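PDB 5ZRD: tyrosinase from Burkholderia thailandensis, which catalyses the copper-dependent ortho-hydroxylation of monophenols to catechols and, as tyrosinases do, probably their further oxidation to o-quinones at a dinuclear copper site. Local coordinates for residues K27-L32 with E136-D141; G439-K444 with K464-R469. One frame throughout, in Å; residues are numbered along the deposited sequence.

Contact 1 of 2, residues K27-L32 with E136-D141; sequences KPLEDL and EKFELD
L29 and E30, at the start of helix 27-41, lie over F138 and L140 of strand 137-140, the helix and strand axes passing 9.4 Å apart with N-to-C directions 109° from each other. The motif is a helix laid across a small two-stranded antiparallel hairpin, 137-140 with 143-146, in which F138 is paired through its backbone to I145. Between the two segments the contact is van der Waals packing, centred on the F138 ring; a salt bridge from D141 to R34, further along the helix, ties the same two elements together. The CB of F138 heads for the helix, and with CG anti to the backbone N (chi1 -168°) the side chain sets CZ against CG of both L29 and E30. L29 brings a methyl, CD2, obliquely to within 4.2 Å of F138 CE1. On the other flank, E30 sets the methylene CG at the ring edge, near its plane, 4.1 Å from F138 CE2. I132 packs on both L29 and F138, and V33, one turn further along the helix, adds to the cover of the ring, which is buried.

E30 illustrates how a charged residue can serve an apolar seam with its stem. Its CG touches both F138 and L140, its CB only L140, and the extended chain carries the carboxylate away from the ring, E30 OE1 ending 4.1 Å from E139 O, too long for a hydrogen bond. The carboxylate plane is turned 86° from that of the phenyl group. L140 closes the seam through one branch, CD1, which reaches E30 CB at 4.0 Å and rests 3.9 Å from the backbone O of E30.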
loop_
_atom_site.group_PDB
_atom_site.type_symbol
_atom_site.label_atom_id
_atom_site.label_comp_id
_atom_site.label_asym_id
_atom_site.label_seq_id
_atom_site.Cartn_x
_atom_site.Cartn_y
_atom_site.Cartn_z
ATOM N N LYS A 27 7.227 -10.904 -57.112
ATOM C CA LYS A 27 8.312 -11.013 -56.085
ATOM C C LYS A 27 8.022 -10.112 -54.855
ATOM O O LYS A 27 8.116 -10.597 -53.696
ATOM C CB LYS A 27 9.691 -10.725 -56.699
ATOM C CG LYS A 27 10.880 -11.059 -55.804
ATOM C CD LYS A 27 12.198 -10.404 -56.221
ATOM C CE LYS A 27 13.239 -10.371 -55.109
ATOM N NZ LYS A 27 13.239 -11.604 -54.277
ATOM N N PRO A 28 7.687 -8.805 -55.065
ATOM C CA PRO A 28 7.447 -7.857 -53.949
ATOM C C PRO A 28 6.401 -8.346 -52.924
ATOM O O PRO A 28 6.709 -8.410 -51.716
ATOM C CB PRO A 28 6.943 -6.570 -54.626
ATOM C CG PRO A 28 7.546 -6.622 -56.001
ATOM C CD PRO A 28 7.516 -8.095 -56.346
ATOM N N LEU A 29 5.195 -8.710 -53.376
ATOM C CA LEU A 29 4.192 -9.218 -52.449
ATOM C C LEU A 29 4.674 -10.519 -51.797
ATOM O O LEU A 29 4.489 -10.697 -50.592
ATOM C CB LEU A 29 2.852 -9.425 -53.152
ATOM C CG LEU A 29 1.642 -9.411 -52.227
ATOM C CD1 LEU A 29 1.719 -8.274 -51.221
ATOM C CD2 LEU A 29 0.362 -9.301 -53.017
ATOM N N GLU A 30 5.322 -11.392 -52.559
ATOM C CA GLU A 30 5.779 -12.663 -52.002
ATOM C C GLU A 30 6.835 -12.414 -50.907
ATOM O O GLU A 30 6.838 -13.076 -49.824
ATOM C CB GLU A 30 6.318 -13.558 -53.116
ATOM C CG GLU A 30 5.226 -14.261 -53.921
ATOM C CD GLU A 30 5.709 -14.956 -55.188
ATOM O OE1 GLU A 30 4.899 -15.638 -55.849
ATOM O OE2 GLU A 30 6.899 -14.804 -55.506
ATOM N N ASP A 31 7.737 -11.468 -51.137
ATOM C CA ASP A 31 8.762 -11.204 -50.100
ATOM C C ASP A 31 8.119 -10.733 -48.786
ATOM O O ASP A 31 8.491 -11.169 -47.680
ATOM C CB ASP A 31 9.766 -10.149 -50.569
ATOM C CG ASP A 31 10.696 -10.653 -51.675
ATOM O OD1 ASP A 31 10.935 -11.883 -51.796
ATOM O OD2 ASP A 31 11.206 -9.787 -52.416
ATOM N N LEU A 32 7.165 -9.818 -48.922
ATOM C CA LEU A 32 6.455 -9.294 -47.769
ATOM C C LEU A 32 5.754 -10.447 -47.035
ATOM O O LEU A 32 5.959 -10.609 -45.834
ATOM C CB LEU A 32 5.445 -8.229 -48.215
ATOM C CG LEU A 32 4.661 -7.608 -47.058
ATOM C CD1 LEU A 32 5.552 -6.681 -46.248
ATOM C CD2 LEU A 32 3.413 -6.906 -47.554
ATOM N N GLU A 136 -8.132 -15.135 -47.211
ATOM C CA GLU A 136 -7.902 -16.349 -46.393
ATOM C C GLU A 136 -6.550 -16.973 -46.701
ATOM O O GLU A 136 -5.901 -17.504 -45.797
ATOM C CB GLU A 136 -8.976 -17.415 -46.626
ATOM C CG GLU A 136 -10.291 -17.100 -45.922
ATOM C CD GLU A 136 -11.256 -18.264 -45.744
ATOM O OE1 GLU A 136 -11.019 -19.367 -46.339
ATOM O OE2 GLU A 136 -12.245 -18.067 -45.000
ATOM N N LYS A 137 -6.150 -16.886 -47.962
ATOM C CA LYS A 137 -5.067 -17.709 -48.493
ATOM C C LYS A 137 -4.045 -16.872 -49.252
ATOM O O LYS A 137 -4.307 -15.736 -49.654
ATOM C CB LYS A 137 -5.629 -18.746 -49.468
ATOM C CG LYS A 137 -6.588 -19.745 -48.839
ATOM C CD LYS A 137 -5.986 -20.499 -47.681
ATOM C CE LYS A 137 -6.937 -21.530 -47.117
ATOM N NZ LYS A 137 -6.323 -22.251 -45.974
ATOM N N PHE A 138 -2.892 -17.488 -49.457
ATOM C CA PHE A 138 -1.896 -16.940 -50.361
ATOM C C PHE A 138 -1.092 -18.089 -50.991
ATOM O O PHE A 138 -0.818 -19.094 -50.328
ATOM C CB PHE A 138 -0.987 -15.984 -49.582
ATOM C CG PHE A 138 -0.110 -15.133 -50.459
ATOM C CD1 PHE A 138 -0.656 -14.095 -51.199
ATOM C CD2 PHE A 138 1.260 -15.377 -50.544
ATOM C CE1 PHE A 138 0.145 -13.352 -52.053
ATOM C CE2 PHE A 138 2.069 -14.607 -51.371
ATOM C CZ PHE A 138 1.506 -13.595 -52.117
ATOM N N GLU A 139 -0.655 -17.909 -52.235
ATOM C CA GLU A 139 0.260 -18.860 -52.897
ATOM C C GLU A 139 1.719 -18.407 -52.702
ATOM O O GLU A 139 2.187 -17.420 -53.295
ATOM C CB GLU A 139 -0.119 -18.984 -54.375
ATOM C CG GLU A 139 0.394 -20.249 -55.052
ATOM C CD GLU A 139 -0.125 -21.597 -54.551
ATOM O OE1 GLU A 139 -0.970 -21.637 -53.621
ATOM O OE2 GLU A 139 0.344 -22.621 -55.088
ATOM N N LEU A 140 2.449 -19.152 -51.879
ATOM C CA LEU A 140 3.880 -18.956 -51.722
ATOM C C LEU A 140 4.643 -20.276 -51.960
ATOM O O LEU A 140 4.315 -21.301 -51.345
ATOM C CB LEU A 140 4.142 -18.439 -50.309
ATOM C CG LEU A 140 5.592 -18.037 -50.077
ATOM C CD1 LEU A 140 5.891 -16.713 -50.771
ATOM C CD2 LEU A 140 5.918 -17.973 -48.591
ATOM N N ASP A 141 5.696 -20.247 -52.797
ATOM C CA ASP A 141 6.508 -21.456 -53.093
ATOM C C ASP A 141 5.599 -22.565 -53.664
ATOM O O ASP A 141 5.630 -23.709 -53.180
ATOM C CB ASP A 141 7.206 -22.021 -51.826
ATOM C CG ASP A 141 8.259 -21.078 -51.209
ATOM O OD1 ASP A 141 8.929 -20.331 -51.948
ATOM O OD2 ASP A 141 8.447 -21.135 -49.965
#

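Contact 2 of 2, residues G439-K444 with K464-R469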
loop_
_atom_site.group_PDB
_atom_site.type_symbol
_atom_site.label_atom_id
_atom_site.label_comp_id
_atom_site.label_asym_id
_atom_site.label_seq_id
_atom_site.Cartn_x
_atom_site.Cartn_y
_atom_site.Cartn_z
ATOM N N GLY A 439 -13.325 0.922 -22.204
ATOM C CA GLY A 439 -13.110 0.775 -23.640
ATOM C C GLY A 439 -13.284 2.065 -24.449
ATOM O O GLY A 439 -13.632 3.115 -23.928
ATOM N N SER A 440 -13.098 1.947 -25.758
ATOM C CA SER A 440 -13.135 3.081 -26.692
ATOM C C SER A 440 -14.573 3.571 -26.866
ATOM O O SER A 440 -15.511 2.835 -26.517
ATOM C CB SER A 440 -12.538 2.688 -28.028
ATOM O OG SER A 440 -11.187 2.246 -27.882
ATOM N N PHE A 441 -14.739 4.805 -27.368
ATOM C CA PHE A 441 -16.077 5.382 -27.590
ATOM C C PHE A 441 -16.025 6.532 -28.598
ATOM O O PHE A 441 -14.985 7.108 -28.875
ATOM C CB PHE A 441 -16.766 5.786 -26.282
ATOM C CG PHE A 441 -16.166 6.912 -25.495
ATOM C CD1 PHE A 441 -15.141 6.686 -24.600
ATOM C CD2 PHE A 441 -16.667 8.194 -25.592
ATOM C CE1 PHE A 441 -14.580 7.730 -23.869
ATOM C CE2 PHE A 441 -16.112 9.241 -24.863
ATOM C CZ PHE A 441 -15.080 9.005 -23.990
ATOM N N ILE A 442 -17.189 6.793 -29.198
ATOM C CA ILE A 442 -17.346 7.819 -30.195
ATOM C C ILE A 442 -18.395 8.813 -29.701
ATOM O O ILE A 442 -19.378 8.410 -29.101
ATOM C CB ILE A 442 -17.758 7.243 -31.552
ATOM C CG1 ILE A 442 -16.837 6.102 -32.001
ATOM C CG2 ILE A 442 -17.833 8.372 -32.572
ATOM C CD1 ILE A 442 -17.387 5.293 -33.154
ATOM N N MET A 443 -18.111 10.106 -29.917
ATOM C CA MET A 443 -19.055 11.188 -29.713
ATOM C C MET A 443 -19.452 11.695 -31.103
ATOM O O MET A 443 -18.573 11.942 -31.917
ATOM C CB MET A 443 -18.439 12.331 -28.904
ATOM C CG MET A 443 -18.062 11.931 -27.528
ATOM S SD MET A 443 -17.211 13.231 -26.593
ATOM C CE MET A 443 -18.434 14.536 -26.697
ATOM N N LYS A 444 -20.757 11.767 -31.373
ATOM C CA LYS A 444 -21.307 12.274 -32.633
ATOM C C LYS A 444 -22.188 13.474 -32.286
ATOM O O LYS A 444 -22.997 13.378 -31.375
ATOM C CB LYS A 444 -22.108 11.182 -33.342
ATOM C CG LYS A 444 -21.277 10.161 -34.100
ATOM C CD LYS A 444 -22.117 9.194 -34.875
ATOM C CE LYS A 444 -22.153 9.507 -36.354
ATOM N NZ LYS A 444 -22.946 8.505 -37.105
ATOM N N LYS A 464 -16.024 12.352 -33.026
ATOM C CA LYS A 464 -14.775 12.310 -32.318
ATOM C C LYS A 464 -14.623 10.899 -31.752
ATOM O O LYS A 464 -15.475 10.436 -31.017
ATOM C CB LYS A 464 -14.737 13.330 -31.182
ATOM C CG LYS A 464 -13.460 13.367 -30.337
ATOM C CD LYS A 464 -13.639 14.328 -29.172
ATOM C CE LYS A 464 -12.484 14.378 -28.192
ATOM N NZ LYS A 464 -11.437 15.289 -28.695
ATOM N N SER A 465 -13.500 10.281 -32.098
ATOM C CA SER A 465 -13.140 8.952 -31.702
ATOM C C SER A 465 -12.161 9.009 -30.524
ATOM O O SER A 465 -11.067 9.525 -30.652
ATOM C CB SER A 465 -12.534 8.219 -32.873
ATOM O OG SER A 465 -13.514 7.861 -33.857
ATOM N N ILE A 466 -12.545 8.445 -29.397
ATOM C CA ILE A 466 -11.637 8.269 -28.257
ATOM C C ILE A 466 -11.180 6.800 -28.236
ATOM O O ILE A 466 -11.897 5.867 -27.785
ATOM C CB ILE A 466 -12.302 8.688 -26.932
ATOM C CG1 ILE A 466 -12.792 10.141 -26.925
ATOM C CG2 ILE A 466 -11.329 8.487 -25.778
ATOM C CD1 ILE A 466 -14.066 10.377 -27.686
ATOM N N LEU A 467 -10.005 6.582 -28.785
ATOM C CA LEU A 467 -9.362 5.276 -28.711
ATOM C C LEU A 467 -8.839 5.115 -27.304
ATOM O O LEU A 467 -8.014 5.915 -26.878
ATOM C CB LEU A 467 -8.190 5.225 -29.681
ATOM C CG LEU A 467 -7.372 3.946 -29.700
ATOM C CD1 LEU A 467 -8.230 2.759 -30.108
ATOM C CD2 LEU A 467 -6.197 4.098 -30.654
ATOM N N SER A 468 -9.373 4.145 -26.596
ATOM C CA SER A 468 -8.983 3.996 -25.220
ATOM C C SER A 468 -8.570 2.538 -24.982
ATOM O O SER A 468 -7.976 1.907 -25.860
ATOM C CB SER A 468 -10.077 4.481 -24.317
ATOM O OG SER A 468 -9.658 4.428 -22.956
ATOM N N ARG A 469 -8.931 1.985 -23.842
ATOM C CA ARG A 469 -8.342 0.744 -23.365
ATOM C C ARG A 469 -9.399 -0.015 -22.553
ATOM O O ARG A 469 -10.299 0.628 -21.972
ATOM C CB ARG A 469 -7.153 1.114 -22.478
ATOM C CG ARG A 469 -7.571 2.031 -21.336
ATOM C CD ARG A 469 -6.528 2.226 -20.262
ATOM N NE ARG A 469 -6.372 0.948 -19.607
ATOM C CZ ARG A 469 -5.467 0.682 -18.681
ATOM N NH1 ARG A 469 -5.428 -0.530 -18.145
ATOM N NH2 ARG A 469 -4.630 1.632 -18.297
HETATM O O HOH W 1 -12.185 4.074 -21.828
#
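K464 meets M443 as a hydrogen-bonded antiparallel pair: K464 N donates a hydrogen bond to M443 O at 2.8 Å, and M443 N donates one to K464 O. This is the open end of the hairpin 441-450/456-466, part of a mixed sheet; the lysine's amino end reaches a bound citric acid, probably from the crystallisation liquor. S465 and I442 follow as a non-hydrogen-bonded pair turned to the opposite face, where L282 of helix 274-285 covers I442 and D279 takes the S465 hydroxyl. I466 returns to the face of M443 and forms the second ladder rung with F441, I466 N to F441 O being 2.8 Å. Here the phenyl ring, with CG lodged between the backbone N and carbonyl carbon (chi1 66°), folds over its neighbour: I466 CB lies 4.0 Å from the F441 ring centroid in a CH-pi contact, and I466 CD1 touches F441 CE2 at 3.7 Å.

At L467 the ladder slips by one residue. Its CB points away from 439-444, though CD1 still brushes S440 OG; the side chain packs near the copper ligands H277 and H281 and touches the bound oxygen atom. S468 resumes the pairing against a side chain: its N-H points almost straight (175°) at S440 OG, 2.9 Å away, while that hydroxyl is also bonded to G305 O. A water links S468 OG to G439 O, and R469 O accepts a weak bond from G439 N. The regular ladder gives way to serine and water bonds just where the chain carries L467 to the copper site, consistent with these bonds holding that stretch in place.

Contact 1 and contact 2 share no helix or strand and lie with centres about 35 Å apart. Contact 1, about 27 Å from the centre of the chain, is an outlying helix-on-hairpin packing away from the copper site, buried in its apolar middle and edged by charged residues. Contact 2 lies about 10 Å from the centre and is partly buried, with one end beside the dinuclear site. Their chemistry follows the elements joined: helix and strand in 27-32/136-141 meet through hydrocarbon surfaces, whereas the adjacent strands of 439-444/464-469 share main-chain hydrogen bonds, bury more than twice the area, and recruit hydroxyls and a water where strand pairing ends.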